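Local coordinates for protein putative methylthioribose-1-phosphate isomerase (Archaeoglobus fulgidus, PDB 1T5O) that probably catalyses the interconversion of 5-methylthioribose 1-phosphate and 5-methylthioribulose 1-phosphate, an isomerase step of methionine biosynthesis, at residues Leu14-Lys19 with Lys41-Gly46; Arg4-Asp9 with Glu51-Tyr56; Glu34-Ile39 with Asp82-Thr87; Ala156-Thr161 with Cys199-Glu204. All blocks are in the same frame, centred on the assembly; numbering follows the deposited sequence.

Overall arrangement
From the N terminus, strand 6-8 meets helix 47-61 in interaction 2, closing a long loop inside which interaction 1 is nested: there the end of strand 12-15 and the turn after it lie against the linker between helices 32-40 and 47-61. Strands 6-8 and 12-15 are neighbours in one antiparallel sheet, so the two contacts touch directly. Interaction 3 joins helix 32-40 to the C-terminal part of helix 70-85, and its segments alternate along the chain with those of interactions 1 and 2. Interaction 4 follows in series, packing a loop after strand 149-152 on helix 193-204; through Leu159, Ala160 and Thr161 it touches interactions 1 and 2, but not interaction 3.

Interaction 1. Residues Leu14-Lys19 with Lys41-Gly46; sequences LIDQTK and KLAVRG
Gln17 has its CG anti to the carbonyl carbon (chi1 -75°) and an extended chain beyond, while Arg45 sets CG between its backbone N and carbonyl carbon, and the bend at its chi3 (-69°) turns NH1 to the oxygen of the Gln17 amide. Arg45 NH1 donates to Gln17 OE1 over 2.7 Å, a nearly straight bond that lies in the carbonyl plane and uses a lone pair of the amide oxygen. The oxygen sits at the edge of the guanidinium, yet the two flat groups stand 78° apart. Asn155 takes a second bond from the same NH1, and Gln17 NE2 turns weakly to Leu159 O, which together probably restrict rotation of both groups.

The backbones come together beside this pair. Gln17 N gives a weak bond of 3.3 Å to Ala43 O, whereas Ile15 O and the same Ala43 O are two acceptors and do not bond. Thr18 lays its CG2 3.4 Å from Lys41 O and 3.7 Å from Ala43 CA; its OG1 turns back to donate to Asp16 OD1 at 2.8 Å, from above the carboxylate plane. Asp16 OD1 also borders Ala43 CB. Lys41 NZ stays 4.1 Å from Asp16 OD2, near enough for electrostatic attraction but too far for a salt bridge. Deeper in, Leu14 CD1 presses on Val44 CG2 at 3.5 Å, a tight crossing of two apolar side chains.

Leu42, with positive phi, closes helix 32-40 in a Schellman motif, and Gly46 is the N-cap of the next helix. Arg45 and Gly46 belong to the predicted substrate-binding site, where Gln17 would act as a second-shell residue positioning the arginine.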
loop_
_atom_site.group_PDB
_atom_site.type_symbol
_atom_site.label_atom_id
_atom_site.label_comp_id
_atom_site.label_asym_id
_atom_site.label_seq_id
_atom_site.Cartn_x
_atom_site.Cartn_y
_atom_site.Cartn_z
ATOM N N LEU A 14 26.644 7.360 -13.008
ATOM C CA LEU A 14 25.504 6.650 -12.403
ATOM C C LEU A 14 24.196 7.203 -12.941
ATOM O O LEU A 14 24.081 8.401 -13.216
ATOM C CB LEU A 14 25.381 6.874 -10.893
ATOM C CG LEU A 14 26.455 7.102 -9.843
ATOM C CD1 LEU A 14 25.785 7.715 -8.635
ATOM C CD2 LEU A 14 27.131 5.805 -9.473
ATOM N N ILE A 15 23.202 6.334 -13.056
ATOM C CA ILE A 15 21.878 6.768 -13.464
ATOM C C ILE A 15 21.355 7.368 -12.158
ATOM O O ILE A 15 21.411 6.719 -11.110
ATOM C CB ILE A 15 20.980 5.572 -13.855
ATOM C CG1 ILE A 15 21.285 5.126 -15.281
ATOM C CG2 ILE A 15 19.509 5.953 -13.713
ATOM C CD1 ILE A 15 20.586 3.832 -15.673
ATOM N N ASP A 16 20.854 8.596 -12.208
ATOM C CA ASP A 16 20.341 9.252 -10.996
ATOM C C ASP A 16 18.907 8.769 -10.740
ATOM O O ASP A 16 17.944 9.385 -11.198
ATOM C CB ASP A 16 20.329 10.775 -11.175
ATOM C CG ASP A 16 20.101 11.517 -9.872
ATOM O OD1 ASP A 16 19.697 10.883 -8.876
ATOM O OD2 ASP A 16 20.327 12.744 -9.841
ATOM N N GLN A 17 18.770 7.684 -9.985
ATOM C CA GLN A 17 17.456 7.113 -9.714
ATOM C C GLN A 17 16.477 8.032 -8.996
ATOM O O GLN A 17 15.275 7.893 -9.157
ATOM C CB GLN A 17 17.610 5.772 -8.977
ATOM C CG GLN A 17 18.073 4.656 -9.911
ATOM C CD GLN A 17 18.290 3.332 -9.204
ATOM O OE1 GLN A 17 17.391 2.822 -8.537
ATOM N NE2 GLN A 17 19.485 2.763 -9.351
ATOM N N THR A 18 16.976 8.988 -8.231
ATOM C CA THR A 18 16.084 9.915 -7.547
ATOM C C THR A 18 15.295 10.763 -8.559
ATOM O O THR A 18 14.291 11.372 -8.206
ATOM C CB THR A 18 16.864 10.872 -6.620
ATOM O OG1 THR A 18 17.514 11.873 -7.412
ATOM C CG2 THR A 18 17.912 10.099 -5.821
ATOM N N LYS A 19 15.741 10.779 -9.814
ATOM C CA LYS A 19 15.089 11.557 -10.871
ATOM C C LYS A 19 13.992 10.786 -11.585
ATOM O O LYS A 19 13.160 11.360 -12.304
ATOM C CB LYS A 19 16.132 11.992 -11.901
ATOM C CG LYS A 19 16.306 13.484 -12.030
ATOM C CD LYS A 19 16.907 14.067 -10.771
ATOM C CE LYS A 19 17.036 15.577 -10.891
ATOM N NZ LYS A 19 18.465 16.020 -10.908
ATOM N N LYS A 41 21.435 9.319 -0.838
ATOM C CA LYS A 41 20.159 9.736 -1.439
ATOM C C LYS A 41 19.473 8.599 -2.174
ATOM O O LYS A 41 18.395 8.788 -2.743
ATOM C CB LYS A 41 20.344 10.831 -2.494
ATOM C CG LYS A 41 21.191 12.017 -2.156
ATOM C CD LYS A 41 21.023 13.070 -3.271
ATOM C CE LYS A 41 21.285 12.495 -4.679
ATOM N NZ LYS A 41 20.939 13.424 -5.815
ATOM N N LEU A 42 20.111 7.435 -2.200
ATOM C CA LEU A 42 19.573 6.286 -2.925
ATOM C C LEU A 42 19.595 6.551 -4.433
ATOM O O LEU A 42 18.753 6.039 -5.175
ATOM C CB LEU A 42 18.142 5.954 -2.471
ATOM C CG LEU A 42 17.921 5.685 -0.974
ATOM C CD1 LEU A 42 16.457 5.277 -0.751
ATOM C CD2 LEU A 42 18.865 4.573 -0.476
ATOM N N ALA A 43 20.535 7.373 -4.899
ATOM C CA ALA A 43 20.642 7.612 -6.337
ATOM C C ALA A 43 21.188 6.301 -6.927
ATOM O O ALA A 43 20.939 5.978 -8.087
ATOM C CB ALA A 43 21.581 8.773 -6.630
ATOM N N VAL A 44 21.950 5.569 -6.114
ATOM C CA VAL A 44 22.476 4.256 -6.489
ATOM C C VAL A 44 21.891 3.363 -5.422
ATOM O O VAL A 44 21.888 3.735 -4.251
ATOM C CB VAL A 44 23.988 4.088 -6.304
ATOM C CG1 VAL A 44 24.506 3.133 -7.376
ATOM C CG2 VAL A 44 24.685 5.414 -6.300
ATOM N N ARG A 45 21.431 2.182 -5.806
ATOM C CA ARG A 45 20.836 1.252 -4.846
ATOM C C ARG A 45 20.853 -0.140 -5.428
ATOM O O ARG A 45 20.978 -0.302 -6.647
ATOM C CB ARG A 45 19.396 1.663 -4.544
ATOM C CG ARG A 45 18.651 2.143 -5.762
ATOM C CD ARG A 45 17.164 2.157 -5.471
ATOM N NE ARG A 45 16.631 0.805 -5.338
ATOM C CZ ARG A 45 16.413 -0.013 -6.360
ATOM N NH1 ARG A 45 16.686 0.385 -7.597
ATOM N NH2 ARG A 45 15.907 -1.227 -6.151
ATOM N N GLY A 46 20.700 -1.137 -4.564
ATOM C CA GLY A 46 20.753 -2.517 -5.004
ATOM C C GLY A 46 22.126 -3.027 -4.604
ATOM O O GLY A 46 23.128 -2.341 -4.825
#

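Interaction 2. Residues Arg4-Asp9 with Glu51-Tyr56; sequences RSIFWD and EAAGAY
Ile6 and Trp8, alternate residues of strand 6-8, both point at helix 47-61, and the ring of Tyr56 fits between them. The axes of strand 6-8 and of the helical segment 51-56 approach to 8.9 Å, their N-to-C directions 29° apart, and Ile6 packs on the small residues Ala52 and Ala53. In Ile6, CG1 anti to the backbone N (chi1 177°) and CD1 extended beyond it (chi2 175°) carry the tip onto the helix backbone, 3.6 Å from Ala53 CA. The other branch, CG2, rests on Ala52 CB at 4.0 Å. Farther along, the Tyr56 ring slides past both strand side chains: CD2 borders Ile6 CG1, and CD1 lies 3.9 Å from Trp8 CE3. One face of the ring is covered by the backbone of Phe7, whose own side chain points away from the helix.

At the far end of the ring, Tyr56 OH shares water 1 with Ile6 O and Arg4 NH1; the water donates to Ile6 O at 2.8 Å and accepts from the arginine. Water 2 is also hydrogen-bonded to the hydroxyl and accepts a weak bond from Trp8 N. A leucine in place of Tyr56 would probably leave a gap between Ile6 and Trp8 and deprive both waters of their hydroxyl partner. The chemistry is thus an apolar interface with a single polar fringe, in which water carries the tyrosine hydroxyl's link to the strand backbone.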
loop_
_atom_site.group_PDB
_atom_site.type_symbol
_atom_site.label_atom_id
_atom_site.label_comp_id
_atom_site.label_asym_id
_atom_site.label_seq_id
_atom_site.Cartn_x
_atom_site.Cartn_y
_atom_site.Cartn_z
ATOM N N ARG A 4 24.012 0.927 -18.159
ATOM C CA ARG A 4 24.213 0.135 -16.948
ATOM C C ARG A 4 23.857 1.169 -15.874
ATOM O O ARG A 4 23.945 2.369 -16.131
ATOM C CB ARG A 4 25.676 -0.300 -16.789
ATOM C CG ARG A 4 26.101 -1.456 -17.685
ATOM C CD ARG A 4 27.486 -1.909 -17.267
ATOM N NE ARG A 4 27.975 -3.059 -18.019
ATOM C CZ ARG A 4 29.149 -3.631 -17.781
ATOM N NH1 ARG A 4 29.934 -3.156 -16.814
ATOM N NH2 ARG A 4 29.539 -4.677 -18.501
ATOM N N SER A 5 23.470 0.726 -14.685
ATOM C CA SER A 5 23.059 1.675 -13.641
ATOM C C SER A 5 24.218 2.493 -13.069
ATOM O O SER A 5 24.017 3.570 -12.512
ATOM C CB SER A 5 22.358 0.928 -12.505
ATOM O OG SER A 5 23.316 0.154 -11.841
ATOM N N ILE A 6 25.429 1.959 -13.194
ATOM C CA ILE A 6 26.633 2.630 -12.718
ATOM C C ILE A 6 27.768 2.054 -13.563
ATOM O O ILE A 6 27.844 0.831 -13.768
ATOM C CB ILE A 6 26.873 2.370 -11.206
ATOM C CG1 ILE A 6 28.184 3.020 -10.767
ATOM C CG2 ILE A 6 26.921 0.864 -10.910
ATOM C CD1 ILE A 6 28.419 2.909 -9.276
ATOM N N PHE A 7 28.628 2.931 -14.086
ATOM C CA PHE A 7 29.725 2.487 -14.938
ATOM C C PHE A 7 30.878 3.500 -15.035
ATOM O O PHE A 7 30.824 4.594 -14.475
ATOM C CB PHE A 7 29.178 2.198 -16.341
ATOM C CG PHE A 7 28.384 3.341 -16.918
ATOM C CD1 PHE A 7 27.080 3.589 -16.484
ATOM C CD2 PHE A 7 28.947 4.192 -17.861
ATOM C CE1 PHE A 7 26.352 4.663 -16.977
ATOM C CE2 PHE A 7 28.229 5.271 -18.362
ATOM C CZ PHE A 7 26.928 5.507 -17.921
ATOM N N TRP A 8 31.930 3.119 -15.749
ATOM C CA TRP A 8 33.073 4.005 -15.928
ATOM C C TRP A 8 33.176 4.397 -17.393
ATOM O O TRP A 8 33.208 3.548 -18.280
ATOM C CB TRP A 8 34.367 3.326 -15.494
ATOM C CG TRP A 8 35.502 4.300 -15.363
ATOM C CD1 TRP A 8 36.342 4.747 -16.359
ATOM C CD2 TRP A 8 35.902 4.978 -14.166
ATOM N NE1 TRP A 8 37.237 5.662 -15.844
ATOM C CE2 TRP A 8 36.989 5.821 -14.501
ATOM C CE3 TRP A 8 35.443 4.956 -12.838
ATOM C CZ2 TRP A 8 37.628 6.631 -13.554
ATOM C CZ3 TRP A 8 36.078 5.764 -11.897
ATOM C CH2 TRP A 8 37.162 6.592 -12.265
ATOM N N ASP A 9 33.202 5.695 -17.632
ATOM C CA ASP A 9 33.290 6.246 -18.977
ATOM C C ASP A 9 33.918 7.602 -18.735
ATOM O O ASP A 9 33.216 8.609 -18.595
ATOM C CB ASP A 9 31.897 6.426 -19.562
ATOM C CG ASP A 9 31.723 5.706 -20.873
ATOM O OD1 ASP A 9 31.961 4.473 -20.912
ATOM O OD2 ASP A 9 31.337 6.370 -21.863
ATOM N N GLU A 51 28.023 -2.613 -4.628
ATOM C CA GLU A 51 29.318 -3.262 -4.611
ATOM C C GLU A 51 30.172 -2.560 -5.654
ATOM O O GLU A 51 31.329 -2.227 -5.406
ATOM C CB GLU A 51 29.218 -4.748 -4.967
ATOM C CG GLU A 51 30.558 -5.458 -4.791
ATOM C CD GLU A 51 30.597 -6.808 -5.458
ATOM O OE1 GLU A 51 29.630 -7.140 -6.164
ATOM O OE2 GLU A 51 31.597 -7.533 -5.294
ATOM N N ALA A 52 29.580 -2.345 -6.826
ATOM C CA ALA A 52 30.276 -1.669 -7.908
ATOM C C ALA A 52 30.593 -0.228 -7.487
ATOM O O ALA A 52 31.635 0.323 -7.863
ATOM C CB ALA A 52 29.408 -1.702 -9.188
ATOM N N ALA A 53 29.706 0.384 -6.703
ATOM C CA ALA A 53 29.949 1.746 -6.229
ATOM C C ALA A 53 31.184 1.754 -5.320
ATOM O O ALA A 53 32.046 2.637 -5.422
ATOM C CB ALA A 53 28.737 2.275 -5.462
ATOM N N GLY A 54 31.260 0.770 -4.425
ATOM C CA GLY A 54 32.397 0.664 -3.532
ATOM C C GLY A 54 33.710 0.534 -4.292
ATOM O O GLY A 54 34.677 1.228 -3.981
ATOM N N ALA A 55 33.742 -0.351 -5.289
ATOM C CA ALA A 55 34.948 -0.574 -6.097
ATOM C C ALA A 55 35.311 0.620 -6.970
ATOM O O ALA A 55 36.473 1.007 -7.037
ATOM C CB ALA A 55 34.779 -1.820 -6.971
ATOM N N TYR A 56 34.332 1.195 -7.661
ATOM C CA TYR A 56 34.629 2.351 -8.502
ATOM C C TYR A 56 35.043 3.498 -7.594
ATOM O O TYR A 56 35.781 4.392 -8.013
ATOM C CB TYR A 56 33.413 2.771 -9.328
ATOM C CG TYR A 56 33.145 1.880 -10.523
ATOM C CD1 TYR A 56 34.157 1.583 -11.441
ATOM C CD2 TYR A 56 31.872 1.382 -10.768
ATOM C CE1 TYR A 56 33.894 0.809 -12.583
ATOM C CE2 TYR A 56 31.593 0.617 -11.897
ATOM C CZ TYR A 56 32.598 0.334 -12.799
ATOM O OH TYR A 56 32.308 -0.421 -13.912
HETATM O O HOH W 1 29.683 -1.032 -14.725
HETATM O O HOH W 2 32.654 0.086 -17.048
#

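Interaction 3. Residues Glu34-Ile39 with Asp82-Thr87; sequences ELADAI and DFLAST
Ala36 CB touches three side chains of the segment 82-87 at once, and with Leu84 and Thr87 it accounts for most of the surface buried here. Phe83 comes nearest: with CG anti to its backbone N (chi1 163°) it brings the ring atom CE1 to 3.6 Å from Ala36 CB, approaching obliquely, with CZ close behind. Leu84 CD2 reaches the same methyl at 4.0 Å. Thr87 CG2 lies beside it too, though the modelled position of that methyl is less certain.

The two methyls of Leu84 divide their work. While CD2 lies on Ala36, CD1 meets Leu35 CD2 at 4.0 Å, where the two leucine side chains cross at about a right angle. Ile98 of helix 92-105 also touches Leu84, and Leu94 of that helix touches Thr87. Thr87 OG1 lies near Ile39 CG2, these side chains again crossing steeply.

The short alanine side chain is consistent with the close approach of helix 32-40 to the C-terminal part of helix 70-85, with 6.2 Å between Ala36 CA and Leu84 CA. Chemically the junction is apolar, held by dispersion and by exclusion of water rather than by polar bonds between the two segments.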
loop_
_atom_site.group_PDB
_atom_site.type_symbol
_atom_site.label_atom_id
_atom_site.label_comp_id
_atom_site.label_asym_id
_atom_site.label_seq_id
_atom_site.Cartn_x
_atom_site.Cartn_y
_atom_site.Cartn_z
ATOM N N GLU A 34 30.819 12.982 -3.403
ATOM C CA GLU A 34 29.679 12.931 -4.310
ATOM C C GLU A 34 29.066 11.537 -4.378
ATOM O O GLU A 34 27.845 11.374 -4.314
ATOM C CB GLU A 34 30.097 13.381 -5.705
ATOM C CG GLU A 34 30.638 14.794 -5.723
ATOM C CD GLU A 34 30.745 15.346 -7.124
ATOM O OE1 GLU A 34 31.281 14.640 -8.000
ATOM O OE2 GLU A 34 30.297 16.488 -7.345
ATOM N N LEU A 35 29.920 10.534 -4.511
ATOM C CA LEU A 35 29.461 9.163 -4.575
ATOM C C LEU A 35 28.765 8.851 -3.263
ATOM O O LEU A 35 27.660 8.305 -3.241
ATOM C CB LEU A 35 30.653 8.226 -4.774
ATOM C CG LEU A 35 30.378 6.723 -4.884
ATOM C CD1 LEU A 35 29.430 6.421 -6.052
ATOM C CD2 LEU A 35 31.710 5.998 -5.062
ATOM N N ALA A 36 29.416 9.209 -2.160
ATOM C CA ALA A 36 28.843 8.953 -0.850
ATOM C C ALA A 36 27.446 9.559 -0.723
ATOM O O ALA A 36 26.535 8.916 -0.199
ATOM C CB ALA A 36 29.759 9.493 0.251
ATOM N N ASP A 37 27.243 10.777 -1.206
ATOM C CA ASP A 37 25.910 11.329 -1.053
ATOM C C ASP A 37 24.950 10.670 -2.017
ATOM O O ASP A 37 23.759 10.554 -1.724
ATOM C CB ASP A 37 25.895 12.845 -1.242
ATOM C CG ASP A 37 24.796 13.515 -0.418
ATOM O OD1 ASP A 37 24.701 13.218 0.805
ATOM O OD2 ASP A 37 24.028 14.334 -0.978
ATOM N N ALA A 38 25.464 10.227 -3.162
ATOM C CA ALA A 38 24.619 9.563 -4.145
ATOM C C ALA A 38 24.093 8.293 -3.483
ATOM O O ALA A 38 22.926 7.936 -3.625
ATOM C CB ALA A 38 25.418 9.227 -5.381
ATOM N N ILE A 39 24.977 7.630 -2.745
ATOM C CA ILE A 39 24.628 6.418 -2.027
ATOM C C ILE A 39 23.569 6.733 -0.965
ATOM O O ILE A 39 22.584 6.005 -0.820
ATOM C CB ILE A 39 25.885 5.819 -1.349
ATOM C CG1 ILE A 39 26.754 5.124 -2.400
ATOM C CG2 ILE A 39 25.489 4.848 -0.248
ATOM C CD1 ILE A 39 28.095 4.648 -1.847
ATOM N N ASP A 82 37.862 3.787 4.062
ATOM C CA ASP A 82 37.290 3.965 5.400
ATOM C C ASP A 82 36.103 4.922 5.353
ATOM O O ASP A 82 35.049 4.670 5.945
ATOM C CB ASP A 82 38.342 4.547 6.357
ATOM C CG ASP A 82 39.288 3.491 6.908
ATOM O OD1 ASP A 82 39.289 2.350 6.392
ATOM O OD2 ASP A 82 40.041 3.808 7.859
ATOM N N PHE A 83 36.289 6.031 4.647
ATOM C CA PHE A 83 35.236 7.018 4.525
ATOM C C PHE A 83 34.008 6.485 3.794
ATOM O O PHE A 83 32.879 6.687 4.248
ATOM C CB PHE A 83 35.768 8.260 3.810
ATOM C CG PHE A 83 34.690 9.150 3.270
ATOM C CD1 PHE A 83 34.188 8.956 1.987
ATOM C CD2 PHE A 83 34.161 10.171 4.049
ATOM C CE1 PHE A 83 33.182 9.762 1.488
ATOM C CE2 PHE A 83 33.151 10.984 3.553
ATOM C CZ PHE A 83 32.661 10.779 2.272
ATOM N N LEU A 84 34.218 5.813 2.661
ATOM C CA LEU A 84 33.087 5.298 1.896
ATOM C C LEU A 84 32.326 4.192 2.602
ATOM O O LEU A 84 31.097 4.172 2.567
ATOM C CB LEU A 84 33.528 4.807 0.511
ATOM C CG LEU A 84 33.479 5.860 -0.602
ATOM C CD1 LEU A 84 34.017 5.275 -1.901
ATOM C CD2 LEU A 84 32.050 6.338 -0.787
ATOM N N ALA A 85 33.040 3.275 3.246
ATOM C CA ALA A 85 32.377 2.185 3.946
ATOM C C ALA A 85 31.538 2.722 5.113
ATOM O O ALA A 85 30.493 2.158 5.450
ATOM C CB ALA A 85 33.406 1.169 4.439
ATOM N N SER A 86 31.994 3.824 5.707
ATOM C CA SER A 86 31.286 4.436 6.822
ATOM C C SER A 86 29.925 5.011 6.399
ATOM O O SER A 86 29.082 5.304 7.250
ATOM C CB SER A 86 32.146 5.527 7.478
ATOM O OG SER A 86 32.241 6.700 6.681
ATOM N N THR A 87 29.698 5.165 5.097
ATOM C CA THR A 87 28.415 5.695 4.650
ATOM C C THR A 87 27.344 4.786 5.240
ATOM O O THR A 87 26.216 5.203 5.506
ATOM C CB THR A 87 28.302 5.696 3.120
ATOM O OG1 THR A 87 28.341 4.347 2.642
ATOM C CG2 THR A 87 29.459 6.490 2.501
#

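Interaction 4. Residues Ala156-Thr161 with Cys199-Glu204; sequences AGRLAT and CWELME
Arg158 and Glu201 slide past each other in opposite directions, the glutamate going to the arginine's backbone while the arginine side chain passes it the other way, toward the last turn of the helix. From CB of Glu201, which lies over one face of the Arg158 guanidinium, CG is placed between the backbone N and carbonyl carbon (chi1 67°), and the chain then extends to CD, 3.5 Å from Arg158 N. At the tip, OE1 accepts Arg158 N at 2.8 Å, on the syn side and 15° out of the carboxylate plane. The same oxygen lies 3.3 Å from Gly157 CA, where a side chain on the glycine would collide with it, and it also takes a salt bridge from Arg172. OE2 faces Leu159, 3.8 Å from its CG, and accepts from Asn155 ND2. The buried carboxylate is therefore held by both oxygens, and Arg172 would be expected to stabilise its negative charge.

These are parts of the parallel-sheet, Rossmann-like portion of the chain: the loop after strand 149-152 packs on helix 193-204, which leads to the edge strand 208-212. With an alanine in place of Glu201, Arg172 would probably lose its charged mate and the backbone N of Arg158 its acceptor.

Arg158 itself, extended from CG to NE, carries its guanidinium to the helix end, where NE pairs with Asp205. Its NH2 comes to 3.5 Å from Glu204 CG at the guanidinium edge, and to 3.7 Å from Trp200 CZ3, the two planes 67° apart. Leu159 CD1 meets the same indole at CE3, 4.1 Å away, crossing it at about a right angle.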
loop_
_atom_site.group_PDB
_atom_site.type_symbol
_atom_site.label_atom_id
_atom_site.label_comp_id
_atom_site.label_asym_id
_atom_site.label_seq_id
_atom_site.Cartn_x
_atom_site.Cartn_y
_atom_site.Cartn_z
ATOM N N ALA A 156 13.689 -5.545 -8.353
ATOM C CA ALA A 156 14.835 -6.442 -8.471
ATOM C C ALA A 156 15.173 -6.493 -9.969
ATOM O O ALA A 156 15.100 -7.540 -10.616
ATOM C CB ALA A 156 14.453 -7.840 -7.941
ATOM N N GLY A 157 15.519 -5.327 -10.508
ATOM C CA GLY A 157 15.836 -5.217 -11.915
ATOM C C GLY A 157 17.216 -4.655 -12.199
ATOM O O GLY A 157 18.115 -4.734 -11.358
ATOM N N ARG A 158 17.371 -4.060 -13.383
ATOM C CA ARG A 158 18.661 -3.537 -13.813
ATOM C C ARG A 158 19.087 -2.254 -13.115
ATOM O O ARG A 158 20.249 -1.867 -13.193
ATOM C CB ARG A 158 18.690 -3.358 -15.353
ATOM C CG ARG A 158 17.702 -2.323 -15.956
ATOM C CD ARG A 158 17.928 -2.280 -17.479
ATOM N NE ARG A 158 17.062 -1.379 -18.248
ATOM C CZ ARG A 158 17.203 -0.059 -18.328
ATOM N NH1 ARG A 158 18.174 0.561 -17.672
ATOM N NH2 ARG A 158 16.390 0.642 -19.113
ATOM N N LEU A 159 18.172 -1.588 -12.428
ATOM C CA LEU A 159 18.575 -0.388 -11.725
ATOM C C LEU A 159 19.242 -0.798 -10.401
ATOM O O LEU A 159 20.189 -0.144 -9.950
ATOM C CB LEU A 159 17.365 0.531 -11.487
ATOM C CG LEU A 159 16.821 1.187 -12.769
ATOM C CD1 LEU A 159 15.516 1.935 -12.477
ATOM C CD2 LEU A 159 17.870 2.132 -13.356
ATOM N N ALA A 160 18.775 -1.918 -9.831
ATOM C CA ALA A 160 19.269 -2.461 -8.565
ATOM C C ALA A 160 20.568 -3.275 -8.726
ATOM O O ALA A 160 21.201 -3.683 -7.735
ATOM C CB ALA A 160 18.183 -3.333 -7.936
ATOM N N THR A 161 20.951 -3.544 -9.966
ATOM C CA THR A 161 22.172 -4.281 -10.218
ATOM C C THR A 161 22.966 -3.428 -11.189
ATOM O O THR A 161 22.577 -2.289 -11.446
ATOM C CB THR A 161 21.860 -5.668 -10.812
ATOM O OG1 THR A 161 21.093 -5.521 -12.012
ATOM C CG2 THR A 161 21.064 -6.494 -9.817
ATOM N N CYS A 199 8.357 0.017 -13.050
ATOM C CA CYS A 199 7.561 0.352 -14.211
ATOM C C CYS A 199 8.418 1.108 -15.250
ATOM O O CYS A 199 8.236 0.939 -16.452
ATOM C CB CYS A 199 6.327 1.170 -13.814
ATOM S SG CYS A 199 5.022 0.213 -12.937
ATOM N N TRP A 200 9.334 1.941 -14.771
ATOM C CA TRP A 200 10.202 2.696 -15.658
ATOM C C TRP A 200 11.121 1.787 -16.479
ATOM O O TRP A 200 11.109 1.819 -17.722
ATOM C CB TRP A 200 11.058 3.688 -14.864
ATOM C CG TRP A 200 11.864 4.589 -15.779
ATOM C CD1 TRP A 200 11.431 5.746 -16.393
ATOM C CD2 TRP A 200 13.184 4.330 -16.299
ATOM N NE1 TRP A 200 12.399 6.201 -17.261
ATOM C CE2 TRP A 200 13.479 5.354 -17.224
ATOM C CE3 TRP A 200 14.138 3.323 -16.071
ATOM C CZ2 TRP A 200 14.693 5.408 -17.932
ATOM C CZ3 TRP A 200 15.354 3.373 -16.779
ATOM C CH2 TRP A 200 15.614 4.413 -17.699
ATOM N N GLU A 201 11.906 0.956 -15.801
ATOM C CA GLU A 201 12.822 0.104 -16.550
ATOM C C GLU A 201 12.126 -0.907 -17.453
ATOM O O GLU A 201 12.682 -1.279 -18.487
ATOM C CB GLU A 201 13.827 -0.600 -15.624
ATOM C CG GLU A 201 13.239 -1.646 -14.664
ATOM C CD GLU A 201 14.332 -2.409 -13.961
ATOM O OE1 GLU A 201 14.852 -3.386 -14.532
ATOM O OE2 GLU A 201 14.714 -2.010 -12.840
ATOM N N LEU A 202 10.911 -1.331 -17.113
ATOM C CA LEU A 202 10.247 -2.289 -17.981
ATOM C C LEU A 202 9.680 -1.547 -19.199
ATOM O O LEU A 202 9.813 -2.001 -20.340
ATOM C CB LEU A 202 9.134 -3.041 -17.226
ATOM C CG LEU A 202 9.644 -4.046 -16.171
ATOM C CD1 LEU A 202 8.485 -4.623 -15.374
ATOM C CD2 LEU A 202 10.412 -5.143 -16.856
ATOM N N MET A 203 9.055 -0.399 -18.979
ATOM C CA MET A 203 8.518 0.323 -20.128
ATOM C C MET A 203 9.653 0.795 -21.038
ATOM O O MET A 203 9.509 0.835 -22.263
ATOM C CB MET A 203 7.684 1.521 -19.664
ATOM C CG MET A 203 6.368 1.109 -19.055
ATOM S SD MET A 203 5.472 2.456 -18.312
ATOM C CE MET A 203 5.073 3.455 -19.869
ATOM N N GLU A 204 10.785 1.132 -20.443
ATOM C CA GLU A 204 11.928 1.620 -21.209
ATOM C C GLU A 204 12.419 0.507 -22.138
ATOM O O GLU A 204 12.817 0.757 -23.282
ATOM C CB GLU A 204 13.028 2.079 -20.224
ATOM C CG GLU A 204 14.222 2.770 -20.837
ATOM C CD GLU A 204 13.924 4.199 -21.305
ATOM O OE1 GLU A 204 12.798 4.688 -21.097
ATOM O OE2 GLU A 204 14.832 4.830 -21.876
#